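Local coordinates for Non-sulfated chondroitin lyase E66 (Autographa californica nucleopolyhedrovirus, PDB 3VSN), which cleaves non-sulfated chondroitin as a polysaccharide lyase of the baculovirus occlusion-derived virus envelope, where it is essential for oral infectivity, at residues D136-T141 / A189-R194; T143-F148 / L174-A179. One frame throughout, in Å; residues are numbered along the deposited sequence.

Interaction 1 (D136-T141 / A189-R194); sequences DWYHFT and AGNSMR
N191 brings its carboxamide up to the six-membered ring of W137, the tight part of the contact. ND2 of N191 lies 3.3 Å from CH2 of W137, at the edge of the indole and near its plane, and CG of N191 follows at 3.7 Å from the same CH2. Amide and indole planes stand 88° apart, so the two groups meet crosswise rather than stacking. Chi1 of W137 (60°) sets CG between the backbone N and the carbonyl carbon, and the far rim of the indole then lies nearer helix 189-205; R187 makes a cation-pi contact with the same indole.

The Y138 side is looser. Its CE1 is 3.8 Å from OD1 of N191, and the ring and amide planes are inclined by 67°. No direct hydrogen bond joins the segments; instead one water donates to OH of Y138 (3.1 Å) and to OD1 of N191 (3.0 Å), bridging the phenol and the amide. R194, its chain bent at chi2 and chi3, places NH1 3.6 Å from the OH of Y138, too long for a bond. OE1 of E51 is hydrogen-bonded to OH of Y138 and salt-bridged to NH1 of R194, while OE2 of E146 forms a salt bridge with NE of R194.

N191 is an experimentally established proton acceptor, and its side chain lies about 8 Å from that of the proton donor Y254. On helix 189-205, it meets W137 and Y138 within the catalytic site of the alpha/alpha-toroid domain, which resembles by sequence the N-terminal domain of family 8 polysaccharide lyases.

Interaction 2 (T143-F148 / L174-A179); sequences TMPEVF and LYLPTA
In the alpha/alpha toroid, M144 and P145 on helix 138-154 meet Y175 and L176 where helix 161-175 gives way to a loop. The contact consists of two apolar pairs. M144 extends through chi1 (-169°) and chi2 (-174°), then turns at chi3 (73°), and its terminal methyl CE comes within 4.2 Å of CG of Y175, obliquely to the ring. The hydroxyl of that tyrosine is engaged elsewhere, hydrogen-bonded to the carbonyl of P121.

P145 sits at a kink: a proline N has no hydrogen to give to the preceding turn, yet the helix runs on, with F148 N bonded to M144 O at 3.2 Å. CA of P145 and CA of L176 are 7.7 Å apart, the closest CA pair of the two segments. L176 is the first residue to leave helical backbone angles, and its side chain also packs on M195 and Y199 of helix 189-205, so it lies where three helices meet. All four touching residues are buried, consistent with a hydrophobic seam between neighbouring toroid helices. CG of L176 is anti to the backbone N, and chi2 turns the branch so that CD2 is the methyl nearest P145, 4.0 Å from its CB.

From the N terminus, the chain enters helix 138-154 through 136-141, which interaction 1 later joins to 189-194. Before that closure, 143-148 on the same helix meets 174-179 at the end of helix 161-175, closing the shorter loop of interaction 2, with 25 residues between its segments. The longer loop of interaction 1, with 47 residues between its segments, encloses it, so the two nest without crossing. Their centres are 9 Å apart, and within helix 138-154 a probable hydrogen bond between H139 O and M144 N (2.8 Å) connects them directly. Helix 138-154 is thus tied to helix 161-175 through a buried apolar contact and to helix 189-205 at the catalytic site.

Interaction 1 (D136-T141 / A189-R194)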
ATOM      1  N   ASP A 136     -29.018   1.382  -6.641  1.00 40.87           N
ATOM      2  CA  ASP A 136     -28.362   1.135  -5.350  1.00 38.34           C
ATOM      3  C   ASP A 136     -28.488  -0.332  -4.910  1.00 35.20           C
ATOM      4  O   ASP A 136     -29.000  -0.641  -3.830  1.00 35.08           O
ATOM      5  CB  ASP A 136     -28.899   2.092  -4.277  1.00 39.58           C
ATOM      6  CG  ASP A 136     -28.431   3.528  -4.482  1.00 41.16           C
ATOM      7  OD1 ASP A 136     -27.783   3.817  -5.512  1.00 41.98           O
ATOM      8  OD2 ASP A 136     -28.713   4.373  -3.606  1.00 42.46           O
ATOM      9  N   TRP A 137     -27.994  -1.223  -5.763  1.00 31.77           N
ATOM     10  CA  TRP A 137     -28.121  -2.666  -5.576  1.00 29.49           C
ATOM     11  C   TRP A 137     -27.107  -3.242  -4.619  1.00 27.84           C
ATOM     12  O   TRP A 137     -27.292  -4.355  -4.117  1.00 26.73           O
ATOM     13  CB  TRP A 137     -27.996  -3.359  -6.929  1.00 29.32           C
ATOM     14  CG  TRP A 137     -26.662  -3.093  -7.590  1.00 29.82           C
ATOM     15  CD1 TRP A 137     -26.351  -2.095  -8.511  1.00 30.27           C
ATOM     16  CD2 TRP A 137     -25.400  -3.809  -7.363  1.00 29.46           C
ATOM     17  NE1 TRP A 137     -25.027  -2.156  -8.873  1.00 30.19           N
ATOM     18  CE2 TRP A 137     -24.398  -3.159  -8.219  1.00 30.04           C
ATOM     19  CE3 TRP A 137     -25.017  -4.892  -6.580  1.00 29.43           C
ATOM     20  CZ2 TRP A 137     -23.081  -3.592  -8.267  1.00 29.77           C
ATOM     21  CZ3 TRP A 137     -23.684  -5.315  -6.631  1.00 29.65           C
ATOM     22  CH2 TRP A 137     -22.742  -4.680  -7.457  1.00 29.56           C
ATOM     23  N   TYR A 138     -26.030  -2.493  -4.366  1.00 26.16           N
ATOM     24  CA  TYR A 138     -24.835  -2.999  -3.669  1.00 24.78           C
ATOM     25  C   TYR A 138     -25.111  -3.802  -2.399  1.00 23.71           C
ATOM     26  O   TYR A 138     -24.720  -4.967  -2.300  1.00 23.55           O
ATOM     27  CB  TYR A 138     -23.852  -1.858  -3.365  1.00 24.38           C
ATOM     28  CG  TYR A 138     -22.477  -2.323  -2.906  1.00 24.47           C
ATOM     29  CD1 TYR A 138     -21.524  -2.752  -3.830  1.00 24.44           C
ATOM     30  CD2 TYR A 138     -22.130  -2.324  -1.553  1.00 24.41           C
ATOM     31  CE1 TYR A 138     -20.266  -3.171  -3.425  1.00 24.39           C
ATOM     32  CE2 TYR A 138     -20.871  -2.742  -1.135  1.00 24.44           C
ATOM     33  CZ  TYR A 138     -19.944  -3.165  -2.076  1.00 24.65           C
ATOM     34  OH  TYR A 138     -18.691  -3.583  -1.681  1.00 24.64           O
ATOM     35  N   HIS A 139     -25.777  -3.179  -1.435  1.00 23.05           N
ATOM     36  CA  HIS A 139     -25.976  -3.791  -0.123  1.00 22.96           C
ATOM     37  C   HIS A 139     -26.903  -4.977  -0.119  1.00 22.60           C
ATOM     38  O   HIS A 139     -26.881  -5.780   0.814  1.00 22.48           O
ATOM     39  CB  HIS A 139     -26.388  -2.742   0.900  1.00 22.97           C
ATOM     40  CG  HIS A 139     -25.263  -1.815   1.289  1.00 23.46           C
ATOM     41  ND1 HIS A 139     -25.305  -0.490   1.073  1.00 23.59           N
ATOM     42  CD2 HIS A 139     -24.031  -2.079   1.884  1.00 23.34           C
ATOM     43  CE1 HIS A 139     -24.163   0.071   1.516  1.00 23.71           C
ATOM     44  NE2 HIS A 139     -23.384  -0.905   2.009  1.00 23.78           N
ATOM     45  N   PHE A 140     -27.701  -5.117  -1.174  1.00 22.07           N
ATOM     46  CA  PHE A 140     -28.589  -6.270  -1.314  1.00 21.85           C
ATOM     47  C   PHE A 140     -27.848  -7.506  -1.825  1.00 21.34           C
ATOM     48  O   PHE A 140     -28.131  -8.627  -1.397  1.00 21.02           O
ATOM     49  CB  PHE A 140     -29.779  -5.931  -2.220  1.00 22.42           C
ATOM     50  CG  PHE A 140     -30.607  -4.782  -1.719  1.00 22.89           C
ATOM     51  CD1 PHE A 140     -31.514  -4.963  -0.680  1.00 23.38           C
ATOM     52  CD2 PHE A 140     -30.469  -3.513  -2.273  1.00 23.03           C
ATOM     53  CE1 PHE A 140     -32.274  -3.900  -0.205  1.00 23.68           C
ATOM     54  CE2 PHE A 140     -31.226  -2.449  -1.807  1.00 23.38           C
ATOM     55  CZ  PHE A 140     -32.128  -2.642  -0.772  1.00 23.48           C
ATOM     56  N   THR A 141     -26.895  -7.289  -2.729  1.00 20.71           N
ATOM     57  CA  THR A 141     -26.129  -8.364  -3.359  1.00 20.31           C
ATOM     58  C   THR A 141     -24.863  -8.726  -2.571  1.00 19.95           C
ATOM     59  O   THR A 141     -24.488  -9.902  -2.479  1.00 19.61           O
ATOM     60  CB  THR A 141     -25.743  -7.965  -4.801  1.00 20.29           C
ATOM     61  OG1 THR A 141     -26.927  -7.866  -5.599  1.00 20.47           O
ATOM     62  CG2 THR A 141     -24.805  -8.974  -5.428  1.00 20.24           C
ATOM     63  N   ALA A 189     -15.302  -9.854 -10.816  1.00 21.30           N
ATOM     64  CA  ALA A 189     -14.246  -9.178 -10.052  1.00 20.81           C
ATOM     65  C   ALA A 189     -14.509  -9.139  -8.541  1.00 20.21           C
ATOM     66  O   ALA A 189     -14.841 -10.166  -7.947  1.00 19.76           O
ATOM     67  CB  ALA A 189     -13.996  -7.780 -10.616  1.00 20.49           C
ATOM     68  N   GLY A 190     -14.359  -7.959  -7.935  1.00 19.97           N
ATOM     69  CA  GLY A 190     -14.503  -7.783  -6.484  1.00 20.17           C
ATOM     70  C   GLY A 190     -15.868  -8.181  -5.948  1.00 20.18           C
ATOM     71  O   GLY A 190     -15.970  -8.822  -4.896  1.00 19.80           O
ATOM     72  N   ASN A 191     -16.916  -7.794  -6.676  1.00 20.26           N
ATOM     73  CA  ASN A 191     -18.289  -8.165  -6.337  1.00 20.09           C
ATOM     74  C   ASN A 191     -18.465  -9.679  -6.248  1.00 19.75           C
ATOM     75  O   ASN A 191     -19.016 -10.186  -5.273  1.00 19.64           O
ATOM     76  CB  ASN A 191     -19.281  -7.582  -7.350  1.00 20.39           C
ATOM     77  CG  ASN A 191     -19.346  -6.061  -7.318  1.00 21.04           C
ATOM     78  OD1 ASN A 191     -19.074  -5.424  -6.298  1.00 21.50           O
ATOM     79  ND2 ASN A 191     -19.716  -5.470  -8.445  1.00 21.23           N
ATOM     80  N   SER A 192     -17.975 -10.396  -7.259  1.00 19.65           N
ATOM     81  CA  SER A 192     -18.120 -11.853  -7.316  1.00 19.25           C
ATOM     82  C   SER A 192     -17.340 -12.558  -6.206  1.00 19.07           C
ATOM     83  O   SER A 192     -17.786 -13.580  -5.685  1.00 18.65           O
ATOM     84  CB  SER A 192     -17.739 -12.399  -8.701  1.00 19.43           C
ATOM     85  OG  SER A 192     -16.334 -12.505  -8.868  1.00 19.21           O
ATOM     86  N   MET A 193     -16.189 -12.004  -5.833  1.00 18.73           N
ATOM     87  CA  MET A 193     -15.395 -12.572  -4.740  1.00 18.85           C
ATOM     88  C   MET A 193     -16.139 -12.528  -3.403  1.00 18.18           C
ATOM     89  O   MET A 193     -16.056 -13.469  -2.616  1.00 18.00           O
ATOM     90  CB  MET A 193     -14.026 -11.891  -4.642  1.00 19.51           C
ATOM     91  CG  MET A 193     -13.116 -12.208  -5.821  1.00 20.25           C
ATOM     92  SD  MET A 193     -11.415 -11.658  -5.597  1.00 21.56           S
ATOM     93  CE  MET A 193     -11.528  -9.963  -6.148  1.00 21.01           C
ATOM     94  N   ARG A 194     -16.870 -11.440  -3.168  1.00 17.90           N
ATOM     95  CA  ARG A 194     -17.724 -11.302  -1.987  1.00 18.01           C
ATOM     96  C   ARG A 194     -18.875 -12.305  -2.024  1.00 17.90           C
ATOM     97  O   ARG A 194     -19.093 -13.039  -1.062  1.00 17.73           O
ATOM     98  CB  ARG A 194     -18.286  -9.877  -1.878  1.00 17.94           C
ATOM     99  CG  ARG A 194     -17.244  -8.777  -1.705  1.00 18.37           C
ATOM    100  CD  ARG A 194     -16.579  -8.799  -0.332  1.00 18.29           C
ATOM    101  NE  ARG A 194     -17.483  -8.397   0.750  1.00 18.45           N
ATOM    102  CZ  ARG A 194     -17.770  -7.137   1.068  1.00 18.50           C
ATOM    103  NH1 ARG A 194     -17.232  -6.133   0.386  1.00 18.81           N
ATOM    104  NH2 ARG A 194     -18.599  -6.877   2.069  1.00 18.47           N
TER
HETATM  105  O   HOH W   1     -17.650  -5.746  -3.706  1.00 25.32           O

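Interaction 2 (T143-F148 / L174-A179)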
ATOM      1  N   THR A 143     -23.528  -7.043   0.818  1.00 19.38           N
ATOM      2  CA  THR A 143     -23.529  -7.022   2.280  1.00 19.44           C
ATOM      3  C   THR A 143     -24.595  -7.925   2.907  1.00 19.02           C
ATOM      4  O   THR A 143     -24.317  -8.639   3.872  1.00 18.63           O
ATOM      5  CB  THR A 143     -23.669  -5.586   2.817  1.00 19.77           C
ATOM      6  OG1 THR A 143     -22.879  -4.701   2.012  1.00 20.32           O
ATOM      7  CG2 THR A 143     -23.190  -5.501   4.259  1.00 19.94           C
ATOM      8  N   MET A 144     -25.804  -7.902   2.357  1.00 18.69           N
ATOM      9  CA  MET A 144     -26.913  -8.670   2.932  1.00 18.64           C
ATOM     10  C   MET A 144     -26.679 -10.191   3.001  1.00 18.05           C
ATOM     11  O   MET A 144     -26.938 -10.790   4.042  1.00 18.16           O
ATOM     12  CB  MET A 144     -28.234  -8.350   2.229  1.00 18.89           C
ATOM     13  CG  MET A 144     -29.459  -8.911   2.937  1.00 19.24           C
ATOM     14  SD  MET A 144     -30.956  -8.652   1.969  1.00 19.80           S
ATOM     15  CE  MET A 144     -30.728  -9.848   0.651  1.00 19.49           C
ATOM     16  N   PRO A 145     -26.187 -10.820   1.911  1.00 17.89           N
ATOM     17  CA  PRO A 145     -25.917 -12.258   2.020  1.00 17.53           C
ATOM     18  C   PRO A 145     -24.899 -12.604   3.113  1.00 17.38           C
ATOM     19  O   PRO A 145     -24.993 -13.670   3.723  1.00 16.72           O
ATOM     20  CB  PRO A 145     -25.382 -12.616   0.633  1.00 17.74           C
ATOM     21  CG  PRO A 145     -26.038 -11.625  -0.267  1.00 17.87           C
ATOM     22  CD  PRO A 145     -26.000 -10.347   0.525  1.00 17.91           C
ATOM     23  N   GLU A 146     -23.955 -11.697   3.365  1.00 17.38           N
ATOM     24  CA  GLU A 146     -23.004 -11.847   4.473  1.00 17.56           C
ATOM     25  C   GLU A 146     -23.693 -11.811   5.840  1.00 17.25           C
ATOM     26  O   GLU A 146     -23.251 -12.483   6.774  1.00 17.42           O
ATOM     27  CB  GLU A 146     -21.885 -10.800   4.382  1.00 18.15           C
ATOM     28  CG  GLU A 146     -20.926 -11.048   3.224  1.00 18.70           C
ATOM     29  CD  GLU A 146     -19.970  -9.895   2.941  1.00 19.39           C
ATOM     30  OE1 GLU A 146     -20.170  -8.772   3.459  1.00 19.85           O
ATOM     31  OE2 GLU A 146     -19.007 -10.115   2.178  1.00 19.82           O
ATOM     32  N   VAL A 147     -24.776 -11.038   5.950  1.00 16.92           N
ATOM     33  CA  VAL A 147     -25.578 -10.990   7.181  1.00 16.77           C
ATOM     34  C   VAL A 147     -26.203 -12.358   7.468  1.00 16.67           C
ATOM     35  O   VAL A 147     -26.083 -12.878   8.579  1.00 16.26           O
ATOM     36  CB  VAL A 147     -26.678  -9.906   7.117  1.00 16.84           C
ATOM     37  CG1 VAL A 147     -27.572  -9.958   8.348  1.00 16.84           C
ATOM     38  CG2 VAL A 147     -26.055  -8.525   6.986  1.00 16.75           C
ATOM     39  N   PHE A 148     -26.850 -12.933   6.454  1.00 16.81           N
ATOM     40  CA  PHE A 148     -27.442 -14.267   6.558  1.00 16.98           C
ATOM     41  C   PHE A 148     -26.409 -15.284   7.031  1.00 17.08           C
ATOM     42  O   PHE A 148     -26.662 -16.048   7.967  1.00 16.68           O
ATOM     43  CB  PHE A 148     -28.032 -14.706   5.215  1.00 17.20           C
ATOM     44  CG  PHE A 148     -29.393 -14.129   4.926  1.00 17.53           C
ATOM     45  CD1 PHE A 148     -30.546 -14.836   5.261  1.00 17.70           C
ATOM     46  CD2 PHE A 148     -29.525 -12.889   4.309  1.00 17.54           C
ATOM     47  CE1 PHE A 148     -31.802 -14.313   4.994  1.00 17.83           C
ATOM     48  CE2 PHE A 148     -30.780 -12.360   4.039  1.00 17.99           C
ATOM     49  CZ  PHE A 148     -31.921 -13.076   4.380  1.00 18.04           C
ATOM     50  N   LEU A 174     -33.267 -17.059  -3.611  1.00 21.73           N
ATOM     51  CA  LEU A 174     -33.877 -16.032  -4.446  1.00 21.95           C
ATOM     52  C   LEU A 174     -32.897 -14.931  -4.857  1.00 22.36           C
ATOM     53  O   LEU A 174     -32.810 -14.594  -6.037  1.00 22.32           O
ATOM     54  CB  LEU A 174     -35.090 -15.410  -3.748  1.00 22.11           C
ATOM     55  CG  LEU A 174     -36.369 -16.240  -3.580  1.00 22.27           C
ATOM     56  CD1 LEU A 174     -37.410 -15.403  -2.857  1.00 22.33           C
ATOM     57  CD2 LEU A 174     -36.919 -16.732  -4.913  1.00 22.64           C
ATOM     58  N   TYR A 175     -32.169 -14.377  -3.886  1.00 22.16           N
ATOM     59  CA  TYR A 175     -31.350 -13.180  -4.117  1.00 22.49           C
ATOM     60  C   TYR A 175     -29.926 -13.449  -4.596  1.00 22.31           C
ATOM     61  O   TYR A 175     -29.278 -12.565  -5.162  1.00 22.50           O
ATOM     62  CB  TYR A 175     -31.358 -12.276  -2.882  1.00 22.62           C
ATOM     63  CG  TYR A 175     -32.606 -11.435  -2.810  1.00 23.31           C
ATOM     64  CD1 TYR A 175     -33.798 -11.964  -2.308  1.00 23.29           C
ATOM     65  CD2 TYR A 175     -32.609 -10.119  -3.271  1.00 23.52           C
ATOM     66  CE1 TYR A 175     -34.950 -11.202  -2.257  1.00 23.64           C
ATOM     67  CE2 TYR A 175     -33.760  -9.346  -3.220  1.00 23.87           C
ATOM     68  CZ  TYR A 175     -34.925  -9.894  -2.712  1.00 23.91           C
ATOM     69  OH  TYR A 175     -36.069  -9.137  -2.662  1.00 24.33           O
ATOM     70  N   LEU A 176     -29.453 -14.669  -4.371  1.00 22.24           N
ATOM     71  CA  LEU A 176     -28.134 -15.093  -4.823  1.00 22.18           C
ATOM     72  C   LEU A 176     -28.250 -16.506  -5.413  1.00 22.37           C
ATOM     73  O   LEU A 176     -27.690 -17.463  -4.866  1.00 22.07           O
ATOM     74  CB  LEU A 176     -27.149 -15.041  -3.646  1.00 22.14           C
ATOM     75  CG  LEU A 176     -25.635 -15.083  -3.863  1.00 22.09           C
ATOM     76  CD1 LEU A 176     -25.175 -13.964  -4.787  1.00 22.07           C
ATOM     77  CD2 LEU A 176     -24.918 -14.993  -2.522  1.00 21.75           C
ATOM     78  N   PRO A 177     -29.000 -16.645  -6.532  1.00 22.97           N
ATOM     79  CA  PRO A 177     -29.311 -17.971  -7.092  1.00 23.04           C
ATOM     80  C   PRO A 177     -28.088 -18.732  -7.611  1.00 23.45           C
ATOM     81  O   PRO A 177     -28.096 -19.965  -7.628  1.00 23.59           O
ATOM     82  CB  PRO A 177     -30.282 -17.654  -8.234  1.00 23.28           C
ATOM     83  CG  PRO A 177     -30.004 -16.238  -8.601  1.00 23.14           C
ATOM     84  CD  PRO A 177     -29.611 -15.560  -7.325  1.00 22.84           C
ATOM     85  N   THR A 178     -27.066 -17.998  -8.051  1.00 23.04           N
ATOM     86  CA  THR A 178     -25.757 -18.579  -8.349  1.00 22.95           C
ATOM     87  C   THR A 178     -24.686 -17.745  -7.644  1.00 22.25           C
ATOM     88  O   THR A 178     -24.994 -16.721  -7.037  1.00 21.55           O
ATOM     89  CB  THR A 178     -25.444 -18.620  -9.864  1.00 23.54           C
ATOM     90  OG1 THR A 178     -25.096 -17.306 -10.318  1.00 24.08           O
ATOM     91  CG2 THR A 178     -26.625 -19.161 -10.677  1.00 23.67           C
ATOM     92  N   ALA A 179     -23.433 -18.186  -7.737  1.00 22.05           N
ATOM     93  CA  ALA A 179     -22.301 -17.464  -7.155  1.00 21.82           C
ATOM     94  C   ALA A 179     -22.065 -16.082  -7.777  1.00 22.07           C
ATOM     95  O   ALA A 179     -21.474 -15.201  -7.141  1.00 21.77           O
ATOM     96  CB  ALA A 179     -21.043 -18.311  -7.260  1.00 21.74           C
TER